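Local coordinates for maltose-binding protein MalE1 (Thermotoga maritima, PDB 6DTU) that binds maltotetraose and probably serves as the maltose-binding receptor of a carbohydrate transport system, at residues 41-46 and 63-68; 56-61 and 276-281. One frame throughout, in Å; residues are numbered along the deposited sequence.

Contact 1 (41-46 and 63-68). With GLC (alpha-D-glucopyranose), chain C; GLC (alpha-D-glucopyranose), chain B.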
loop_
_atom_site.group_PDB
_atom_site.type_symbol
_atom_site.label_atom_id
_atom_site.label_comp_id
_atom_site.label_asym_id
_atom_site.label_seq_id
_atom_site.Cartn_x
_atom_site.Cartn_y
_atom_site.Cartn_z
ATOM N N ASP A 41 -11.693 -2.435 -3.403
ATOM C CA ASP A 41 -12.701 -3.195 -4.122
ATOM C C ASP A 41 -12.188 -3.800 -5.418
ATOM O O ASP A 41 -12.886 -4.621 -6.015
ATOM C CB ASP A 41 -13.939 -2.318 -4.390
ATOM C CG ASP A 41 -14.711 -2.016 -3.119
ATOM O OD1 ASP A 41 -14.680 -2.862 -2.206
ATOM O OD2 ASP A 41 -15.304 -0.931 -3.022
ATOM N N ILE A 42 -10.973 -3.458 -5.854
ATOM C CA ILE A 42 -10.504 -3.959 -7.142
ATOM C C ILE A 42 -10.411 -5.478 -7.140
ATOM O O ILE A 42 -10.896 -6.146 -8.066
ATOM C CB ILE A 42 -9.159 -3.314 -7.526
ATOM C CG1 ILE A 42 -9.344 -1.827 -7.821
ATOM C CG2 ILE A 42 -8.525 -4.043 -8.714
ATOM C CD1 ILE A 42 -8.013 -1.098 -8.086
ATOM N N LYS A 43 -9.732 -6.042 -6.141
ATOM C CA LYS A 43 -9.503 -7.488 -6.159
ATOM C C LYS A 43 -10.795 -8.266 -5.972
ATOM O O LYS A 43 -11.011 -9.296 -6.631
ATOM C CB LYS A 43 -8.469 -7.923 -5.120
ATOM C CG LYS A 43 -8.293 -9.435 -5.142
ATOM C CD LYS A 43 -6.946 -9.878 -4.597
ATOM C CE LYS A 43 -6.825 -9.626 -3.104
ATOM N NZ LYS A 43 -7.751 -10.467 -2.292
ATOM N N SER A 44 -11.639 -7.819 -5.046
ATOM C CA SER A 44 -12.899 -8.515 -4.800
ATOM C C SER A 44 -13.826 -8.427 -6.007
ATOM O O SER A 44 -14.444 -9.434 -6.389
ATOM C CB SER A 44 -13.557 -7.981 -3.521
ATOM O OG SER A 44 -13.659 -6.565 -3.566
ATOM N N LYS A 45 -13.891 -7.253 -6.652
ATOM C CA LYS A 45 -14.655 -7.129 -7.886
ATOM C C LYS A 45 -14.088 -8.034 -8.970
ATOM O O LYS A 45 -14.842 -8.629 -9.750
ATOM C CB LYS A 45 -14.678 -5.672 -8.344
ATOM C CG LYS A 45 -15.638 -5.364 -9.494
ATOM C CD LYS A 45 -15.440 -3.948 -10.019
ATOM C CE LYS A 45 -16.449 -3.608 -11.120
ATOM N NZ LYS A 45 -17.826 -3.459 -10.602
ATOM N N PHE A 46 -12.754 -8.142 -9.046
ATOM C CA PHE A 46 -12.137 -8.960 -10.083
ATOM C C PHE A 46 -12.381 -10.445 -9.828
ATOM O O PHE A 46 -12.663 -11.204 -10.758
ATOM C CB PHE A 46 -10.646 -8.627 -10.143
ATOM C CG PHE A 46 -9.951 -9.213 -11.321
ATOM C CD1 PHE A 46 -10.153 -8.691 -12.590
ATOM C CD2 PHE A 46 -9.065 -10.273 -11.160
ATOM C CE1 PHE A 46 -9.510 -9.217 -13.682
ATOM C CE2 PHE A 46 -8.426 -10.804 -12.264
ATOM C CZ PHE A 46 -8.646 -10.265 -13.520
ATOM N N HIS A 63 1.081 -6.011 -5.020
ATOM C CA HIS A 63 1.657 -7.316 -5.310
ATOM C C HIS A 63 1.171 -8.406 -4.365
ATOM O O HIS A 63 1.307 -9.590 -4.696
ATOM C CB HIS A 63 3.178 -7.251 -5.271
ATOM C CG HIS A 63 3.737 -7.253 -3.885
ATOM N ND1 HIS A 63 3.957 -6.095 -3.172
ATOM C CD2 HIS A 63 4.124 -8.270 -3.084
ATOM C CE1 HIS A 63 4.456 -6.401 -1.986
ATOM N NE2 HIS A 63 4.578 -7.713 -1.912
ATOM N N ASP A 64 0.629 -8.052 -3.198
ATOM C CA ASP A 64 0.105 -9.106 -2.325
ATOM C C ASP A 64 -1.028 -9.876 -2.984
ATOM O O ASP A 64 -1.318 -10.999 -2.562
ATOM C CB ASP A 64 -0.376 -8.552 -0.977
ATOM C CG ASP A 64 -1.529 -7.553 -1.119
ATOM O OD1 ASP A 64 -1.274 -6.468 -1.683
ATOM O OD2 ASP A 64 -2.656 -7.856 -0.661
ATOM N N TRP A 65 -1.661 -9.313 -4.017
ATOM C CA TRP A 65 -2.741 -10.008 -4.707
ATOM C C TRP A 65 -2.245 -11.168 -5.562
ATOM O O TRP A 65 -3.050 -12.036 -5.916
ATOM C CB TRP A 65 -3.451 -9.062 -5.667
ATOM C CG TRP A 65 -3.996 -7.796 -5.108
ATOM C CD1 TRP A 65 -4.052 -7.415 -3.793
ATOM C CD2 TRP A 65 -4.587 -6.740 -5.866
ATOM N NE1 TRP A 65 -4.659 -6.178 -3.688
ATOM C CE2 TRP A 65 -4.986 -5.740 -4.948
ATOM C CE3 TRP A 65 -4.813 -6.539 -7.238
ATOM C CZ2 TRP A 65 -5.620 -4.553 -5.356
ATOM C CZ3 TRP A 65 -5.430 -5.347 -7.644
ATOM C CH2 TRP A 65 -5.792 -4.364 -6.709
ATOM N N VAL A 66 -0.950 -11.220 -5.891
ATOM C CA VAL A 66 -0.491 -12.046 -7.013
ATOM C C VAL A 66 -0.760 -13.529 -6.769
ATOM O O VAL A 66 -1.283 -14.227 -7.643
ATOM C CB VAL A 66 0.993 -11.776 -7.330
ATOM C CG1 VAL A 66 1.521 -12.823 -8.281
ATOM C CG2 VAL A 66 1.179 -10.406 -7.917
ATOM N N GLY A 67 -0.350 -14.053 -5.608
ATOM C CA GLY A 67 -0.494 -15.485 -5.374
ATOM C C GLY A 67 -1.929 -15.974 -5.464
ATOM O O GLY A 67 -2.219 -16.966 -6.137
ATOM N N GLU A 68 -2.853 -15.280 -4.794
ATOM C CA GLU A 68 -4.259 -15.663 -4.871
ATOM C C GLU A 68 -4.762 -15.636 -6.316
ATOM O O GLU A 68 -5.421 -16.576 -6.773
ATOM C CB GLU A 68 -5.094 -14.751 -3.975
ATOM C CG GLU A 68 -6.587 -15.060 -4.013
ATOM C CD GLU A 68 -7.424 -14.084 -3.221
ATOM O OE1 GLU A 68 -6.928 -12.993 -2.858
ATOM O OE2 GLU A 68 -8.603 -14.399 -2.974
HETATM C C1 GLC C . -3.189 -3.411 1.415
HETATM C C2 GLC C . -3.265 -4.563 0.494
HETATM C C3 GLC C . -4.678 -4.873 0.107
HETATM C C4 GLC C . -5.519 -5.182 1.283
HETATM C C5 GLC C . -5.502 -4.004 2.289
HETATM C C6 GLC C . -6.158 -4.322 3.490
HETATM O O2 GLC C . -2.516 -4.243 -0.712
HETATM O O3 GLC C . -4.692 -6.012 -0.811
HETATM O O4 GLC C . -6.882 -5.378 0.815
HETATM O O5 GLC C . -4.011 -3.674 2.615
HETATM O O6 GLC C . -6.139 -3.179 4.317
HETATM C C1 GLC B . -7.295 -6.729 0.818
HETATM C C2 GLC B . -8.134 -6.961 -0.375
HETATM C C3 GLC B . -9.430 -6.253 -0.260
HETATM C C4 GLC B . -10.181 -6.639 0.976
HETATM C C5 GLC B . -9.370 -6.282 2.243
HETATM C C6 GLC B . -10.000 -6.678 3.471
HETATM O O2 GLC B . -7.397 -6.464 -1.576
HETATM O O3 GLC B . -10.216 -6.595 -1.446
HETATM O O4 GLC B . -11.436 -5.942 1.000
HETATM O O5 GLC B . -8.026 -7.025 2.074
HETATM O O6 GLC B . -10.189 -8.073 3.465
#
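The methylene chain of K43 lies over one face of the W65 indole, its CD 4.0 Å from the centroid of the five-membered ring in a CH-pi contact. I42 packs obliquely on the six-membered end, its CG2 3.4 Å from W65 CH2. All three residues are buried and closely packed, and F39 and I59 also meet the indole.

The contact has two polar sides. At the looser one, where E68 is partly exposed, K43 bends at chi3 and chi4 (68° and 67°), carrying NZ away from the sugar to E68 OE1. There opposite charges form a hydrogen-bonded salt bridge of 2.7 Å, on the syn side of the carboxylate. The ammonium keeps at most a weak cation-pi attraction to the indole.

The other is the sugar side. K43 CE lies 3.6 Å from O2 of the chain B glucose. At the indole edge, W65 NE1 donates to O3 of the chain C glucose over 2.9 Å, bent to 138°. That O3 donates to D64 OD2 at 2.8 Å, and O2 to D64 OD1 at 2.7 Å. Such bidentate gripping of neighbouring hydroxyls is characteristic of carbohydrate-binding sites; the apolar packing probably holds the indole so that its N-H points at O3.

Contact 2 (56-61 and 276-281); sequences ADIIVG and LLAIEF
In I58 a chi1 of -66° sets CG1 anti to the carbonyl carbon, and a chi2 of 170° extends CD1 onward to helix 275-286. F281 answers from the helix with CG anti to its backbone N (chi1 174°), which brings the ring to the end of the isoleucine. The meeting is between I58 CD1 and F281 CD2, 3.7 Å apart. The methyl comes in obliquely to the ring, and the two side chains are also inclined to one another.

A278, one helical turn before F281, takes the nearer part of the same isoleucine. Its CB is 3.7 Å from I58 CG1 and 3.8 Å from I58 CD1, so one methyl touches two successive carbons of the branch. The small residue suits this place because it lets the helix backbone come close to the strand: the CA atoms of D57 and A278 are only 6.6 Å apart. A long, branched isoleucine suits the other side, since it can reach alanine and phenylalanine together. The join between the segments is apolar and modest in extent, burying 137 Å² in all.

D57 marks the turn into the strand, and its CB points toward the helix while the carboxylate is used on other partners. OD1 accepts hydrogen bonds from S272 and N274, just ahead of the helix, and OD2 accepts one from T6 N, which satisfies this buried acid.

This is a helix packed on the mixed sheet of one alpha/beta lobe of a periplasmic binding protein, joining parts of the chain over 200 residues apart. Helix 275-286 meets the start of strand 58-62, which runs parallel to strand 4-9 and antiparallel to strand 260-268. A278 also touches V268 of strand 260-268, and F281 reaches L5 of strand 4-9 and sets its ring edge-to-face with F24 of helix 14-28.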
loop_
_atom_site.group_PDB
_atom_site.type_symbol
_atom_site.label_atom_id
_atom_site.label_comp_id
_atom_site.label_asym_id
_atom_site.label_seq_id
_atom_site.Cartn_x
_atom_site.Cartn_y
_atom_site.Cartn_z
ATOM N N ALA A 56 -12.072 -6.471 -16.065
ATOM C CA ALA A 56 -11.238 -5.616 -16.907
ATOM C C ALA A 56 -10.132 -6.441 -17.557
ATOM O O ALA A 56 -9.749 -7.508 -17.067
ATOM C CB ALA A 56 -10.576 -4.535 -16.048
ATOM N N ASP A 57 -9.625 -5.947 -18.690
ATOM C CA ASP A 57 -8.497 -6.628 -19.321
ATOM C C ASP A 57 -7.218 -6.469 -18.519
ATOM O O ASP A 57 -6.354 -7.349 -18.568
ATOM C CB ASP A 57 -8.300 -6.095 -20.732
ATOM C CG ASP A 57 -9.586 -6.156 -21.541
ATOM O OD1 ASP A 57 -9.967 -7.262 -21.971
ATOM O OD2 ASP A 57 -10.256 -5.109 -21.736
ATOM N N ILE A 58 -7.065 -5.340 -17.830
ATOM C CA ILE A 58 -5.875 -5.025 -17.047
ATOM C C ILE A 58 -6.332 -4.449 -15.718
ATOM O O ILE A 58 -7.232 -3.603 -15.689
ATOM C CB ILE A 58 -5.035 -3.982 -17.807
ATOM C CG1 ILE A 58 -4.485 -4.572 -19.116
ATOM C CG2 ILE A 58 -3.922 -3.420 -16.949
ATOM C CD1 ILE A 58 -3.851 -3.514 -20.034
ATOM N N ILE A 59 -5.731 -4.900 -14.617
ATOM C CA ILE A 59 -5.996 -4.312 -13.310
ATOM C C ILE A 59 -4.690 -3.764 -12.756
ATOM O O ILE A 59 -3.607 -4.303 -12.999
ATOM C CB ILE A 59 -6.709 -5.272 -12.310
ATOM C CG1 ILE A 59 -5.833 -6.501 -12.018
ATOM C CG2 ILE A 59 -8.091 -5.640 -12.826
ATOM C CD1 ILE A 59 -6.381 -7.398 -10.914
ATOM N N VAL A 60 -4.800 -2.683 -11.997
ATOM C CA VAL A 60 -3.649 -2.041 -11.379
ATOM C C VAL A 60 -3.791 -2.198 -9.874
ATOM O O VAL A 60 -4.827 -1.843 -9.306
ATOM C CB VAL A 60 -3.551 -0.558 -11.780
ATOM C CG1 VAL A 60 -2.316 0.069 -11.163
ATOM C CG2 VAL A 60 -3.589 -0.378 -13.312
ATOM N N GLY A 61 -2.752 -2.687 -9.215
ATOM C CA GLY A 61 -2.861 -2.858 -7.781
ATOM C C GLY A 61 -1.612 -3.429 -7.172
ATOM O O GLY A 61 -0.531 -3.353 -7.749
ATOM N N LEU A 276 -3.587 -10.933 -25.150
ATOM C CA LEU A 276 -2.369 -10.729 -25.922
ATOM C C LEU A 276 -2.151 -9.249 -26.204
ATOM O O LEU A 276 -1.028 -8.745 -26.098
ATOM C CB LEU A 276 -2.432 -11.518 -27.229
ATOM C CG LEU A 276 -2.411 -13.031 -27.100
ATOM C CD1 LEU A 276 -2.605 -13.664 -28.461
ATOM C CD2 LEU A 276 -1.116 -13.492 -26.486
ATOM N N LEU A 277 -3.217 -8.532 -26.557
ATOM C CA LEU A 277 -3.087 -7.099 -26.805
ATOM C C LEU A 277 -2.785 -6.336 -25.519
ATOM O O LEU A 277 -2.014 -5.361 -25.545
ATOM C CB LEU A 277 -4.351 -6.571 -27.487
ATOM C CG LEU A 277 -4.382 -5.088 -27.846
ATOM C CD1 LEU A 277 -3.247 -4.685 -28.793
ATOM C CD2 LEU A 277 -5.750 -4.733 -28.438
ATOM N N ALA A 278 -3.363 -6.776 -24.387
ATOM C CA ALA A 278 -3.089 -6.153 -23.094
ATOM C C ALA A 278 -1.621 -6.290 -22.729
ATOM O O ALA A 278 -0.991 -5.320 -22.289
ATOM C CB ALA A 278 -3.969 -6.778 -22.002
ATOM N N ILE A 279 -1.058 -7.484 -22.920
ATOM C CA ILE A 279 0.365 -7.669 -22.667
ATOM C C ILE A 279 1.193 -6.745 -23.559
ATOM O O ILE A 279 2.152 -6.109 -23.096
ATOM C CB ILE A 279 0.753 -9.157 -22.824
ATOM C CG1 ILE A 279 0.133 -9.974 -21.696
ATOM C CG2 ILE A 279 2.271 -9.305 -22.760
ATOM C CD1 ILE A 279 0.259 -11.511 -21.936
ATOM N N GLU A 280 0.830 -6.638 -24.844
ATOM C CA GLU A 280 1.561 -5.766 -25.763
ATOM C C GLU A 280 1.531 -4.316 -25.301
ATOM O O GLU A 280 2.542 -3.610 -25.352
ATOM C CB GLU A 280 0.979 -5.870 -27.174
ATOM C CG GLU A 280 1.599 -4.874 -28.197
ATOM C CD GLU A 280 3.018 -5.241 -28.650
ATOM O OE1 GLU A 280 3.508 -6.354 -28.336
ATOM O OE2 GLU A 280 3.653 -4.405 -29.337
ATOM N N PHE A 281 0.358 -3.836 -24.916
ATOM C CA PHE A 281 0.221 -2.496 -24.359
ATOM C C PHE A 281 1.141 -2.286 -23.153
ATOM O O PHE A 281 1.814 -1.252 -23.041
ATOM C CB PHE A 281 -1.248 -2.314 -24.010
ATOM C CG PHE A 281 -1.564 -1.064 -23.293
ATOM C CD1 PHE A 281 -1.694 0.120 -23.967
ATOM C CD2 PHE A 281 -1.774 -1.080 -21.937
ATOM C CE1 PHE A 281 -2.030 1.278 -23.293
ATOM C CE2 PHE A 281 -2.084 0.071 -21.254
ATOM C CZ PHE A 281 -2.218 1.242 -21.924
#

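How the contacts relate
Both contacts are buried, and strand 58-62 connects them: it supplies I58 to contact 2, then leads directly into 63-68 of contact 1. Their centres are 14 Å apart, yet they touch where I42 CD1 packs on V60 O at 3.5 Å and F46 CD1 on I59 CG2 at 3.7 Å. Contact 1, nearer the centre of the chain, stands at the strand's sugar-facing end and adds charge and ligand bonds to its apolar packing. Contact 2 is more peripheral; its I58 side chain is about 14 Å from a bound glucose, and it joins the start of the strand to a distant part of the chain almost wholly through apolar side chains.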